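Local atomic coordinates of probable brix-domain ribosomal biogenesis protein (Methanothermobacter thermautotrophicus, PDB entry 1W94), a protein that probably takes part in ribosome biogenesis and probably binds ribosomal RNA, as an archaeal Imp4-like Brix-domain protein. Residues F17-S22 and W27-R32; S122-T125 and W131-E134. All blocks are in the same frame, centred on the assembly; numbering follows the deposited sequence.

Contact 1. Residues F17-S22 and W27-R32; sequences FSQRLS and WRYINR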
# COMPACT_ATOMS: atom_id res chain seq x y z
N PHE A 17 9.93 -2.79 -3.59
CA PHE A 17 8.57 -2.32 -3.59
C PHE A 17 8.10 -1.94 -2.19
O PHE A 17 7.51 -0.87 -2.01
CB PHE A 17 7.60 -3.37 -4.14
CG PHE A 17 6.15 -2.99 -3.92
CD1 PHE A 17 5.53 -2.03 -4.74
CD2 PHE A 17 5.41 -3.56 -2.87
CE1 PHE A 17 4.22 -1.66 -4.54
CE2 PHE A 17 4.08 -3.18 -2.64
CZ PHE A 17 3.49 -2.22 -3.48
N SER A 18 8.32 -2.82 -1.23
CA SER A 18 7.73 -2.66 0.10
C SER A 18 8.42 -1.55 0.88
O SER A 18 7.76 -0.76 1.55
CB SER A 18 7.76 -3.97 0.91
OG SER A 18 6.98 -4.94 0.25
N GLN A 19 9.74 -1.46 0.73
CA GLN A 19 10.48 -0.35 1.31
C GLN A 19 10.02 0.99 0.72
O GLN A 19 9.76 1.94 1.47
CB GLN A 19 11.98 -0.55 1.13
CG GLN A 19 12.55 -1.72 1.98
CD GLN A 19 14.04 -1.98 1.74
OE1 GLN A 19 14.80 -2.15 2.69
NE2 GLN A 19 14.46 -2.00 0.47
N ARG A 20 9.93 1.08 -0.61
CA ARG A 20 9.35 2.25 -1.28
C ARG A 20 7.96 2.63 -0.74
O ARG A 20 7.71 3.79 -0.44
CB ARG A 20 9.16 1.96 -2.76
CG ARG A 20 10.28 2.38 -3.66
CD ARG A 20 9.81 3.55 -4.54
NE ARG A 20 10.98 4.28 -4.98
CZ ARG A 20 11.50 4.21 -6.19
NH1 ARG A 20 12.59 4.90 -6.45
NH2 ARG A 20 10.93 3.47 -7.14
N LEU A 21 7.04 1.66 -0.69
CA LEU A 21 5.67 1.95 -0.28
C LEU A 21 5.63 2.46 1.15
O LEU A 21 4.87 3.39 1.48
CB LEU A 21 4.80 0.70 -0.43
CG LEU A 21 3.37 0.78 0.07
CD1 LEU A 21 2.47 1.72 -0.80
CD2 LEU A 21 2.78 -0.66 0.14
N SER A 22 6.44 1.85 2.01
CA SER A 22 6.40 2.24 3.42
C SER A 22 6.95 3.67 3.62
O SER A 22 6.40 4.44 4.40
CB SER A 22 7.15 1.22 4.27
OG SER A 22 8.54 1.42 4.04
N TRP A 27 4.77 4.59 6.88
CA TRP A 27 4.56 3.42 7.73
C TRP A 27 5.93 2.91 8.19
O TRP A 27 6.89 3.02 7.44
CB TRP A 27 3.85 2.32 6.94
CG TRP A 27 2.42 2.64 6.56
CD1 TRP A 27 1.59 3.57 7.14
CD2 TRP A 27 1.64 1.97 5.56
NE1 TRP A 27 0.35 3.54 6.53
CE2 TRP A 27 0.36 2.57 5.56
CE3 TRP A 27 1.92 0.95 4.64
CZ2 TRP A 27 -0.66 2.16 4.70
CZ3 TRP A 27 0.90 0.54 3.77
CH2 TRP A 27 -0.37 1.15 3.81
N ARG A 28 6.06 2.38 9.40
CA ARG A 28 7.34 1.78 9.79
C ARG A 28 7.60 0.44 9.07
O ARG A 28 6.73 -0.44 9.07
CB ARG A 28 7.39 1.58 11.30
CG ARG A 28 8.49 0.64 11.73
CD ARG A 28 8.86 0.88 13.17
NE ARG A 28 7.93 0.25 14.11
CZ ARG A 28 8.20 -0.87 14.78
NH1 ARG A 28 9.36 -1.51 14.59
NH2 ARG A 28 7.29 -1.36 15.63
N TYR A 29 8.77 0.29 8.46
CA TYR A 29 9.12 -0.96 7.76
C TYR A 29 10.07 -1.83 8.58
O TYR A 29 11.08 -1.35 9.10
CB TYR A 29 9.77 -0.67 6.41
CG TYR A 29 10.21 -1.91 5.67
CD1 TYR A 29 9.28 -2.65 4.93
CD2 TYR A 29 11.54 -2.35 5.71
CE1 TYR A 29 9.64 -3.79 4.24
CE2 TYR A 29 11.92 -3.50 5.02
CZ TYR A 29 10.95 -4.21 4.28
OH TYR A 29 11.28 -5.34 3.59
N ILE A 30 9.76 -3.13 8.67
CA ILE A 30 10.71 -4.09 9.28
C ILE A 30 10.97 -5.28 8.37
O ILE A 30 10.06 -5.76 7.69
CB ILE A 30 10.23 -4.60 10.66
CG1 ILE A 30 8.89 -5.33 10.53
CG2 ILE A 30 10.16 -3.44 11.68
CD1 ILE A 30 8.58 -6.31 11.67
N ASN A 31 12.20 -5.79 8.38
CA ASN A 31 12.51 -7.00 7.64
C ASN A 31 11.78 -8.16 8.31
O ASN A 31 11.75 -8.28 9.56
CB ASN A 31 14.03 -7.28 7.56
CG ASN A 31 14.79 -6.23 6.70
OD1 ASN A 31 14.46 -6.01 5.52
ND2 ASN A 31 15.81 -5.62 7.28
N ARG A 32 11.23 -9.03 7.50
CA ARG A 32 10.40 -10.08 8.04
C ARG A 32 11.24 -11.11 8.75
O ARG A 32 10.81 -11.70 9.75
CB ARG A 32 9.54 -10.69 6.94
CG ARG A 32 8.65 -11.88 7.38
CD ARG A 32 7.62 -11.47 8.42
NE ARG A 32 6.76 -12.60 8.80
CZ ARG A 32 5.64 -12.95 8.18
NH1 ARG A 32 5.21 -12.26 7.12
NH2 ARG A 32 4.92 -13.99 8.63
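Ser22 and Trp27 hold the closest backbone approach between the helical segment 17-22 and segment 27-32, with their CA atoms 4.8 Å apart. One hydrogen bond joins the backbones there, from Trp27 N to Ser22 O at 3.0 Å. It is bent, with an N-H...O angle of 137°. Beyond this point the chain runs back past the helix, and side chains carry the contact.

Tyr29 is the main group. Its CG stands anti to the backbone N (chi1 178°), which brings the ring up to the helix. Gln19 CG lies over one face of that ring in a CH-pi contact. Gln19 CG is 3.8 Å from the centroid of the Tyr29 ring, and it sits toward the rim, nearest CE2 and CZ. The Gln19 amide is turned 57° from the ring plane, so the two flat groups do not stack.

The helix and the short strand 28-29 belong to a beta-alpha-beta unit that starts with strand 3-6. Backbone hydrogen bonds of Arg28 and Ile30 with Leu4 tie the returning chain to that first strand.

Ser18 meets the ring obliquely, its CB 3.8 Å from Tyr29 CE1. The Ser18 hydroxyl is used within its own helix, in a hydrogen bond with Thr14 O. Nearer the turn, Ser22 OG comes within 3.4 Å of Tyr29 CB. Leu21, one residue earlier in the helix, reaches the Trp27 indole with one methyl, Leu21 CD2 to Trp27 CZ3 at 4.3 Å. This is a loose apolar touch. Met2 also packs against the Trp27 side chain.

Contact 2. Residues S122-T125 and W131-E134; sequences SIRT and WVME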
# COMPACT_ATOMS: atom_id res chain seq x y z
N SER A 122 -4.59 9.12 -6.50
CA SER A 122 -5.68 9.24 -7.43
C SER A 122 -6.16 7.81 -7.67
O SER A 122 -5.34 6.93 -7.95
CB SER A 122 -5.12 9.82 -8.72
OG SER A 122 -6.13 10.21 -9.59
N ILE A 123 -7.46 7.57 -7.54
CA ILE A 123 -8.08 6.28 -7.84
C ILE A 123 -8.93 6.39 -9.08
O ILE A 123 -9.78 7.28 -9.18
CB ILE A 123 -8.96 5.79 -6.71
CG1 ILE A 123 -8.10 5.52 -5.47
CG2 ILE A 123 -9.74 4.50 -7.13
CD1 ILE A 123 -8.89 5.33 -4.18
N ARG A 124 -8.71 5.50 -10.04
CA ARG A 124 -9.55 5.52 -11.22
C ARG A 124 -9.83 4.14 -11.80
O ARG A 124 -9.16 3.19 -11.45
CB ARG A 124 -8.97 6.47 -12.29
CG ARG A 124 -8.05 5.80 -13.30
CD ARG A 124 -6.62 6.18 -13.10
NE ARG A 124 -5.78 5.83 -14.25
CZ ARG A 124 -4.48 6.09 -14.33
NH1 ARG A 124 -3.85 6.70 -13.33
NH2 ARG A 124 -3.80 5.72 -15.41
N THR A 125 -10.82 4.05 -12.69
CA THR A 125 -11.11 2.79 -13.38
C THR A 125 -10.10 2.58 -14.52
O THR A 125 -9.38 3.50 -14.91
CB THR A 125 -12.55 2.74 -13.94
OG1 THR A 125 -12.71 3.77 -14.92
CG2 THR A 125 -13.59 2.91 -12.82
N TRP A 131 -9.15 -1.23 -10.53
CA TRP A 131 -8.78 0.13 -10.18
C TRP A 131 -7.29 0.33 -10.41
O TRP A 131 -6.49 -0.62 -10.27
CB TRP A 131 -9.07 0.38 -8.68
CG TRP A 131 -10.51 0.13 -8.31
CD1 TRP A 131 -11.02 -0.97 -7.69
CD2 TRP A 131 -11.63 1.00 -8.58
NE1 TRP A 131 -12.39 -0.84 -7.55
CE2 TRP A 131 -12.79 0.36 -8.08
CE3 TRP A 131 -11.76 2.26 -9.16
CZ2 TRP A 131 -14.06 0.93 -8.16
CZ3 TRP A 131 -13.03 2.85 -9.23
CH2 TRP A 131 -14.17 2.17 -8.73
N VAL A 132 -6.92 1.56 -10.75
CA VAL A 132 -5.52 1.99 -10.67
C VAL A 132 -5.39 3.11 -9.61
O VAL A 132 -6.13 4.13 -9.68
CB VAL A 132 -4.98 2.45 -12.06
CG1 VAL A 132 -3.56 3.04 -11.93
CG2 VAL A 132 -4.96 1.26 -13.06
N MSE A 133 -4.49 2.90 -8.66
CA MSE A 133 -4.18 3.87 -7.64
C MSE A 133 -2.85 4.45 -8.01
O MSE A 133 -1.83 3.75 -7.99
CB MSE A 133 -4.06 3.24 -6.25
CG MSE A 133 -5.34 2.70 -5.71
SE MSE A 133 -5.06 2.05 -3.91
CE MSE A 133 -4.77 3.70 -3.00
N GLU A 134 -2.85 5.72 -8.34
CA GLU A 134 -1.66 6.38 -8.80
C GLU A 134 -1.24 7.48 -7.83
O GLU A 134 -2.04 8.33 -7.43
CB GLU A 134 -1.90 6.98 -10.17
CG GLU A 134 -0.83 7.96 -10.58
CD GLU A 134 -0.61 7.93 -12.05
OE1 GLU A 134 -1.62 7.84 -12.78
OE2 GLU A 134 0.57 7.96 -12.47
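Strands 122-124 and 131-134 run antiparallel, 165° between their directions and 4.8 Å apart at the closest point of their axes. Ser122 with Glu134 and Arg124 with Val132 are hydrogen-bonded pairs, and Ile123 with Met133 between them is a non-hydrogen-bonded pair.

Arg124, Val132 and Glu134 share one face of the sheet. The Arg124 chain bends at chi2 (-109°) and lies alongside Val132. Val132 CG1 sits over the centre of one guanidinium face, 3.9 Å from Arg124 NH1. The guanidinium edge turns to Glu134 in a salt bridge, where Arg124 NH1 is 2.6 Å from Glu134 OE1. The oxygen lies close to the guanidinium plane and is approached on the anti side, somewhat out of the carboxylate plane. The N-H...O angle is 144°, so the bond is short but bent.

Ile123 and the selenomethionine Met133 lie on the other face, side by side, Ile123 CG1 to Met133 CG at 4.0 Å. The Trp131 indole is met obliquely by two methyls. Ile123 CG2 is 3.6 Å from Trp131 CE3. Thr125 CG2 touches further out, 3.6 Å from Trp131 CZ3.

Strands 120-124 and 131-136 form a beta hairpin. Strand 145-154 lies along the other edge of strand 131-136, bonded through Trp131 with Ile149 and Met133 with Leu147. Helix 102-108 packs on the face of Ile123 and Met133, with Cys105 against Ile123, Leu104 against Trp131 and Met108 against Met133.

Contact 1 precedes contact 2 along the chain. Their centres are 21 Å apart, to either side of the protein's middle. The nearest atoms are about 8 Å apart, so they do not touch. Both reach the same mixed sheet. Strand 28-29 of contact 1 is its outermost strand at one end. Strands 120-124 and 131-136 of contact 2 lie in the other half, beyond strand 145-154. Contact 1 joins a helix to the sheet edge, while contact 2 joins two neighbouring strands. All four segments belong to the Brix domain. One extended sheet thus links the two parts of the protein in which these contacts lie.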